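PDB 6HP2: putative polyketide synthase from Brevibacillus brevis, which carries an O-methyltransferase domain, seen here bound to S-adenosyl-L-homocysteine, and probably takes part in assembling the antibiotic polyketide bacillaene. Local coordinates for residues C104-Y117 against R138-I150. Residues are numbered along the deposited sequence; the frame is centred on the assembly and turned at random.
Sequences CGHGTDVIQIAELY and RIAQKNLGARAKI. With SAH (S-adenosyl-L-homocysteine), chain B.
Ile111 meets four residues of 138-150 with three different carbons. Its CG1 packs on Ile139 CG1 at 3.6 Å, CD1 reaches the CB of Arg138, and CG2, which chi1 of -77° sets anti to the backbone N, lies against Lys142 CE and Leu144 CD1. One turn on, Glu115 crosses Leu144 at about a right angle, its CG 3.5 Å from Leu144 CD1, while its carboxylate forms a salt bridge with Lys142 that is weak as a hydrogen bond (Glu115 OE1 to Lys142 NZ 3.3 Å). At the C-terminal end of helix 108-116, Arg147 turns NH1 and NH2 end-on to a single acceptor, Ala114 O, at 2.8 and 3.1 Å. The oxygen lies in the guanidinium plane, yet both nitrogens approach from one face of the carbonyl, NH2 52° out of its plane. Arg147 NH1 also bonds Ile120 O, so the guanidinium ties the helix end to the chain leading into strand 121-126.

The layout is that of a Rossmann-like methyltransferase: helix 108-116 runs antiparallel (172°) to residues 148-150 of the edge strand 148-152, the axes of the two segments 8.6 Å apart, and Val110 CG1 settles over Ala148 CB and Ile150 CG1. Ahead of the helix, the glycine-rich turn 104-107 is a type II' turn closed by Gly107 N to Cys104 O. Gly107, the N-cap residue, lets Ile150 CD1 come within 3.7 Å of its CA, and Cys104 SG touches Ile150 CG2. Gly105 N donates a weak hydrogen bond to O3' of S-adenosyl-L-homocysteine. Further out, a water at the edge of the Arg138 guanidinium donates to His106 O and Thr108 OG1, while Asp43 bonds His106 ND1 through its carboxylate and Thr108 OG1 through its backbone carbonyl.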
loop_
_atom_site.group_PDB
_atom_site.type_symbol
_atom_site.label_atom_id
_atom_site.label_comp_id
_atom_site.label_asym_id
_atom_site.label_seq_id
_atom_site.Cartn_x
_atom_site.Cartn_y
_atom_site.Cartn_z
ATOM N N CYS A 104 -7.992 -3.855 3.213
ATOM C CA CYS A 104 -7.411 -3.530 4.508
ATOM C C CYS A 104 -6.661 -4.691 5.206
ATOM O O CYS A 104 -6.235 -4.508 6.358
ATOM C CB CYS A 104 -8.516 -2.998 5.434
ATOM S SG CYS A 104 -9.904 -4.229 5.706
ATOM N N GLY A 105 -6.376 -5.800 4.527
ATOM C CA GLY A 105 -5.554 -6.828 5.134
ATOM C C GLY A 105 -6.190 -7.321 6.453
ATOM O O GLY A 105 -7.367 -7.635 6.525
ATOM N N HIS A 106 -5.395 -7.373 7.501
ATOM C CA HIS A 106 -5.881 -7.728 8.826
ATOM C C HIS A 106 -6.438 -6.554 9.599
ATOM O O HIS A 106 -6.599 -6.676 10.822
ATOM C CB HIS A 106 -4.763 -8.345 9.637
ATOM C CG HIS A 106 -4.288 -9.675 9.102
ATOM N ND1 HIS A 106 -3.038 -10.191 9.388
ATOM C CD2 HIS A 106 -4.878 -10.570 8.275
ATOM C CE1 HIS A 106 -2.880 -11.344 8.760
ATOM N NE2 HIS A 106 -3.986 -11.605 8.084
ATOM N N GLY A 107 -6.656 -5.406 8.941
ATOM C CA GLY A 107 -7.290 -4.250 9.593
ATOM C C GLY A 107 -6.391 -3.371 10.411
ATOM O O GLY A 107 -6.877 -2.436 11.098
ATOM N N THR A 108 -5.084 -3.568 10.292
ATOM C CA THR A 108 -4.139 -2.915 11.189
ATOM C C THR A 108 -4.223 -1.393 11.103
ATOM O O THR A 108 -4.261 -0.720 12.139
ATOM C CB THR A 108 -2.723 -3.415 10.879
ATOM O OG1 THR A 108 -2.672 -4.845 11.130
ATOM C CG2 THR A 108 -1.687 -2.757 11.786
ATOM N N ASP A 109 -4.233 -0.830 9.884
ATOM C CA ASP A 109 -4.335 0.631 9.744
ATOM C C ASP A 109 -5.727 1.142 10.110
ATOM O O ASP A 109 -5.877 2.204 10.729
ATOM C CB ASP A 109 -3.988 1.101 8.317
ATOM C CG ASP A 109 -2.517 0.917 7.988
ATOM O OD1 ASP A 109 -1.647 1.305 8.802
ATOM O OD2 ASP A 109 -2.209 0.304 6.950
ATOM N N VAL A 110 -6.763 0.416 9.719
ATOM C CA VAL A 110 -8.108 0.763 10.174
ATOM C C VAL A 110 -8.159 0.922 11.688
ATOM O O VAL A 110 -8.740 1.891 12.222
ATOM C CB VAL A 110 -9.122 -0.280 9.688
ATOM C CG1 VAL A 110 -10.437 -0.177 10.453
ATOM C CG2 VAL A 110 -9.378 -0.110 8.225
ATOM N N ILE A 111 -7.516 0.004 12.389
ATOM C CA ILE A 111 -7.525 -0.044 13.833
ATOM C C ILE A 111 -6.601 0.998 14.416
ATOM O O ILE A 111 -6.980 1.698 15.364
ATOM C CB ILE A 111 -7.125 -1.459 14.324
ATOM C CG1 ILE A 111 -8.292 -2.405 14.149
ATOM C CG2 ILE A 111 -6.626 -1.408 15.772
ATOM C CD1 ILE A 111 -7.841 -3.863 14.135
ATOM N N GLN A 112 -5.349 1.036 13.946
ATOM C CA GLN A 112 -4.372 1.937 14.562
ATOM C C GLN A 112 -4.728 3.414 14.343
ATOM O O GLN A 112 -4.457 4.254 15.226
ATOM C CB GLN A 112 -2.966 1.663 14.044
ATOM C CG GLN A 112 -2.334 0.342 14.582
ATOM C CD GLN A 112 -0.942 0.083 13.976
ATOM O OE1 GLN A 112 -0.489 0.776 13.033
ATOM N NE2 GLN A 112 -0.281 -0.911 14.482
ATOM N N ILE A 113 -5.291 3.770 13.167
ATOM C CA ILE A 113 -5.689 5.173 12.950
ATOM C C ILE A 113 -6.791 5.555 13.941
ATOM O O ILE A 113 -6.795 6.651 14.525
ATOM C CB ILE A 113 -6.134 5.426 11.500
ATOM C CG1 ILE A 113 -4.965 5.316 10.552
ATOM C CG2 ILE A 113 -6.821 6.802 11.385
ATOM C CD1 ILE A 113 -5.374 5.267 9.118
ATOM N N ALA A 114 -7.776 4.674 14.099
ATOM C CA ALA A 114 -8.873 4.943 15.021
ATOM C C ALA A 114 -8.386 5.028 16.460
ATOM O O ALA A 114 -8.884 5.844 17.257
ATOM C CB ALA A 114 -9.942 3.861 14.894
ATOM N N GLU A 115 -7.419 4.190 16.827
ATOM C CA GLU A 115 -6.909 4.243 18.191
ATOM C C GLU A 115 -6.140 5.533 18.428
ATOM O O GLU A 115 -6.301 6.189 19.464
ATOM C CB GLU A 115 -6.005 3.056 18.493
ATOM C CG GLU A 115 -6.672 1.793 18.866
ATOM C CD GLU A 115 -5.675 0.793 19.454
ATOM O OE1 GLU A 115 -5.846 0.378 20.619
ATOM O OE2 GLU A 115 -4.716 0.439 18.746
ATOM N N LEU A 116 -5.261 5.891 17.493
ATOM C CA LEU A 116 -4.414 7.064 17.685
ATOM C C LEU A 116 -5.197 8.376 17.576
ATOM O O LEU A 116 -4.788 9.388 18.169
ATOM C CB LEU A 116 -3.278 7.042 16.665
ATOM C CG LEU A 116 -2.089 7.973 16.843
ATOM C CD1 LEU A 116 -1.557 7.978 18.263
ATOM C CD2 LEU A 116 -0.997 7.551 15.859
ATOM N N TYR A 117 -6.301 8.391 16.819
ATOM C CA TYR A 117 -7.060 9.621 16.510
ATOM C C TYR A 117 -8.511 9.314 16.849
ATOM O O TYR A 117 -9.328 9.009 15.958
ATOM C CB TYR A 117 -6.870 10.053 15.046
ATOM C CG TYR A 117 -5.453 10.499 14.792
ATOM C CD1 TYR A 117 -4.985 11.699 15.312
ATOM C CD2 TYR A 117 -4.561 9.711 14.048
ATOM C CE1 TYR A 117 -3.655 12.105 15.118
ATOM C CE2 TYR A 117 -3.252 10.083 13.863
ATOM C CZ TYR A 117 -2.803 11.266 14.368
ATOM O OH TYR A 117 -1.509 11.678 14.163
ATOM N N ARG A 138 -10.576 -8.095 16.199
ATOM C CA ARG A 138 -9.608 -7.230 16.851
ATOM C C ARG A 138 -10.207 -5.861 17.127
ATOM O O ARG A 138 -9.878 -5.239 18.127
ATOM C CB ARG A 138 -8.340 -7.087 15.981
ATOM C CG ARG A 138 -7.565 -8.401 15.855
ATOM C CD ARG A 138 -6.325 -8.252 15.003
ATOM N NE ARG A 138 -5.601 -9.514 14.849
ATOM C CZ ARG A 138 -4.533 -9.668 14.080
ATOM N NH1 ARG A 138 -4.065 -8.642 13.393
ATOM N NH2 ARG A 138 -3.939 -10.849 13.992
ATOM N N ILE A 139 -11.065 -5.369 16.252
ATOM C CA ILE A 139 -11.782 -4.143 16.560
ATOM C C ILE A 139 -12.568 -4.320 17.848
ATOM O O ILE A 139 -12.598 -3.436 18.716
ATOM C CB ILE A 139 -12.698 -3.749 15.394
ATOM C CG1 ILE A 139 -11.850 -3.188 14.226
ATOM C CG2 ILE A 139 -13.740 -2.750 15.861
ATOM C CD1 ILE A 139 -12.634 -2.919 12.985
ATOM N N ALA A 140 -13.258 -5.442 17.977
ATOM C CA ALA A 140 -14.057 -5.687 19.172
ATOM C C ALA A 140 -13.193 -5.779 20.418
ATOM O O ALA A 140 -13.512 -5.189 21.458
ATOM C CB ALA A 140 -14.867 -6.968 18.955
ATOM N N GLN A 141 -12.095 -6.527 20.330
ATOM C CA GLN A 141 -11.263 -6.769 21.498
ATOM C C GLN A 141 -10.657 -5.475 22.010
ATOM O O GLN A 141 -10.373 -5.357 23.208
ATOM C CB GLN A 141 -10.170 -7.787 21.168
ATOM C CG GLN A 141 -10.721 -9.182 20.943
ATOM C CD GLN A 141 -9.746 -10.107 20.251
ATOM O OE1 GLN A 141 -8.564 -9.781 20.093
ATOM N NE2 GLN A 141 -10.237 -11.264 19.818
ATOM N N LYS A 142 -10.485 -4.492 21.132
ATOM C CA LYS A 142 -9.974 -3.178 21.519
ATOM C C LYS A 142 -11.099 -2.175 21.791
ATOM O O LYS A 142 -10.832 -0.989 22.039
ATOM C CB LYS A 142 -9.004 -2.654 20.426
ATOM C CG LYS A 142 -7.738 -3.524 20.372
ATOM C CD LYS A 142 -7.026 -3.491 19.064
ATOM C CE LYS A 142 -5.957 -2.427 19.060
ATOM N NZ LYS A 142 -4.866 -2.667 20.035
ATOM N N ASN A 143 -12.353 -2.617 21.734
ATOM C CA ASN A 143 -13.494 -1.752 22.052
ATOM C C ASN A 143 -13.529 -0.530 21.120
ATOM O O ASN A 143 -13.775 0.589 21.553
ATOM C CB ASN A 143 -13.417 -1.304 23.502
ATOM C CG ASN A 143 -14.740 -0.876 24.041
ATOM O OD1 ASN A 143 -15.781 -1.109 23.421
ATOM N ND2 ASN A 143 -14.719 -0.248 25.209
ATOM N N LEU A 144 -13.321 -0.755 19.823
ATOM C CA LEU A 144 -13.317 0.321 18.837
ATOM C C LEU A 144 -14.518 0.263 17.900
ATOM O O LEU A 144 -14.545 0.980 16.896
ATOM C CB LEU A 144 -12.032 0.281 17.996
ATOM C CG LEU A 144 -10.725 0.579 18.720
ATOM C CD1 LEU A 144 -9.570 0.098 17.847
ATOM C CD2 LEU A 144 -10.612 2.067 19.054
ATOM N N GLY A 145 -15.501 -0.581 18.190
ATOM C CA GLY A 145 -16.593 -0.836 17.269
ATOM C C GLY A 145 -17.436 0.356 16.886
ATOM O O GLY A 145 -18.075 0.324 15.834
ATOM N N ALA A 146 -17.499 1.388 17.726
ATOM C CA ALA A 146 -18.305 2.554 17.394
ATOM C C ALA A 146 -17.633 3.443 16.367
ATOM O O ALA A 146 -18.280 4.343 15.812
ATOM C CB ALA A 146 -18.617 3.403 18.641
ATOM N N ARG A 147 -16.364 3.209 16.088
ATOM C CA ARG A 147 -15.652 4.074 15.140
ATOM C C ARG A 147 -14.881 3.346 14.051
ATOM O O ARG A 147 -14.389 3.989 13.122
ATOM C CB ARG A 147 -14.679 4.974 15.887
ATOM C CG ARG A 147 -15.386 6.009 16.727
ATOM C CD ARG A 147 -14.397 6.953 17.345
ATOM N NE ARG A 147 -13.471 6.298 18.266
ATOM C CZ ARG A 147 -12.196 6.037 18.013
ATOM N NH1 ARG A 147 -11.637 6.394 16.826
ATOM N NH2 ARG A 147 -11.443 5.492 18.974
ATOM N N ALA A 148 -14.766 2.044 14.121
ATOM C CA ALA A 148 -14.019 1.285 13.107
ATOM C C ALA A 148 -14.857 0.088 12.726
ATOM O O ALA A 148 -15.457 -0.534 13.611
ATOM C CB ALA A 148 -12.690 0.827 13.627
ATOM N N LYS A 149 -14.941 -0.186 11.416
ATOM C CA LYS A 149 -15.739 -1.301 10.954
ATOM C C LYS A 149 -15.123 -1.822 9.659
ATOM O O LYS A 149 -14.738 -1.035 8.779
ATOM C CB LYS A 149 -17.191 -0.919 10.722
ATOM C CG LYS A 149 -18.098 -2.125 10.447
ATOM C CD LYS A 149 -19.549 -1.705 10.261
ATOM C CE LYS A 149 -20.473 -2.917 10.164
ATOM N NZ LYS A 149 -21.913 -2.532 10.113
ATOM N N ILE A 150 -15.061 -3.149 9.528
ATOM C CA ILE A 150 -14.508 -3.762 8.320
ATOM C C ILE A 150 -15.584 -4.577 7.622
ATOM O O ILE A 150 -16.348 -5.299 8.274
ATOM C CB ILE A 150 -13.290 -4.639 8.650
ATOM C CG1 ILE A 150 -12.156 -3.715 9.098
ATOM C CG2 ILE A 150 -12.896 -5.476 7.439
ATOM C CD1 ILE A 150 -11.024 -4.433 9.818
HETATM N N SAH B . -3.309 -3.045 2.956
HETATM C CA SAH B . -3.052 -4.208 3.800
HETATM C CB SAH B . -3.218 -5.517 3.040
HETATM C CG SAH B . -2.527 -5.590 1.690
HETATM S SD SAH B . -2.633 -7.266 0.995
HETATM C C SAH B . -1.659 -4.069 4.364
HETATM O O SAH B . -1.212 -4.916 5.137
HETATM O OXT SAH B . -0.982 -3.094 4.055
HETATM C "C5'" SAH B . -3.909 -6.933 -0.241
HETATM C "C4'" SAH B . -5.276 -6.676 0.389
HETATM O "O4'" SAH B . -6.190 -6.273 -0.655
HETATM C "C3'" SAH B . -5.905 -7.990 0.960
HETATM O "O3'" SAH B . -6.493 -7.599 2.210
HETATM C "C2'" SAH B . -6.980 -8.414 -0.039
HETATM O "O2'" SAH B . -8.067 -9.099 0.510
HETATM C "C1'" SAH B . -7.390 -7.031 -0.593
HETATM N N9 SAH B . -8.062 -7.031 -1.890
HETATM C C8 SAH B . -7.614 -7.533 -3.078
HETATM N N7 SAH B . -8.593 -7.348 -3.968
HETATM C C5 SAH B . -9.618 -6.689 -3.376
HETATM C C6 SAH B . -10.862 -6.248 -3.810
HETATM N N6 SAH B . -11.299 -6.355 -5.064
HETATM N N1 SAH B . -11.671 -5.587 -2.932
HETATM C C2 SAH B . -11.316 -5.444 -1.603
HETATM N N3 SAH B . -10.099 -5.914 -1.181
HETATM C C4 SAH B . -9.297 -6.557 -2.038
HETATM O O HOH W 1 -4.552 -6.241 12.795
#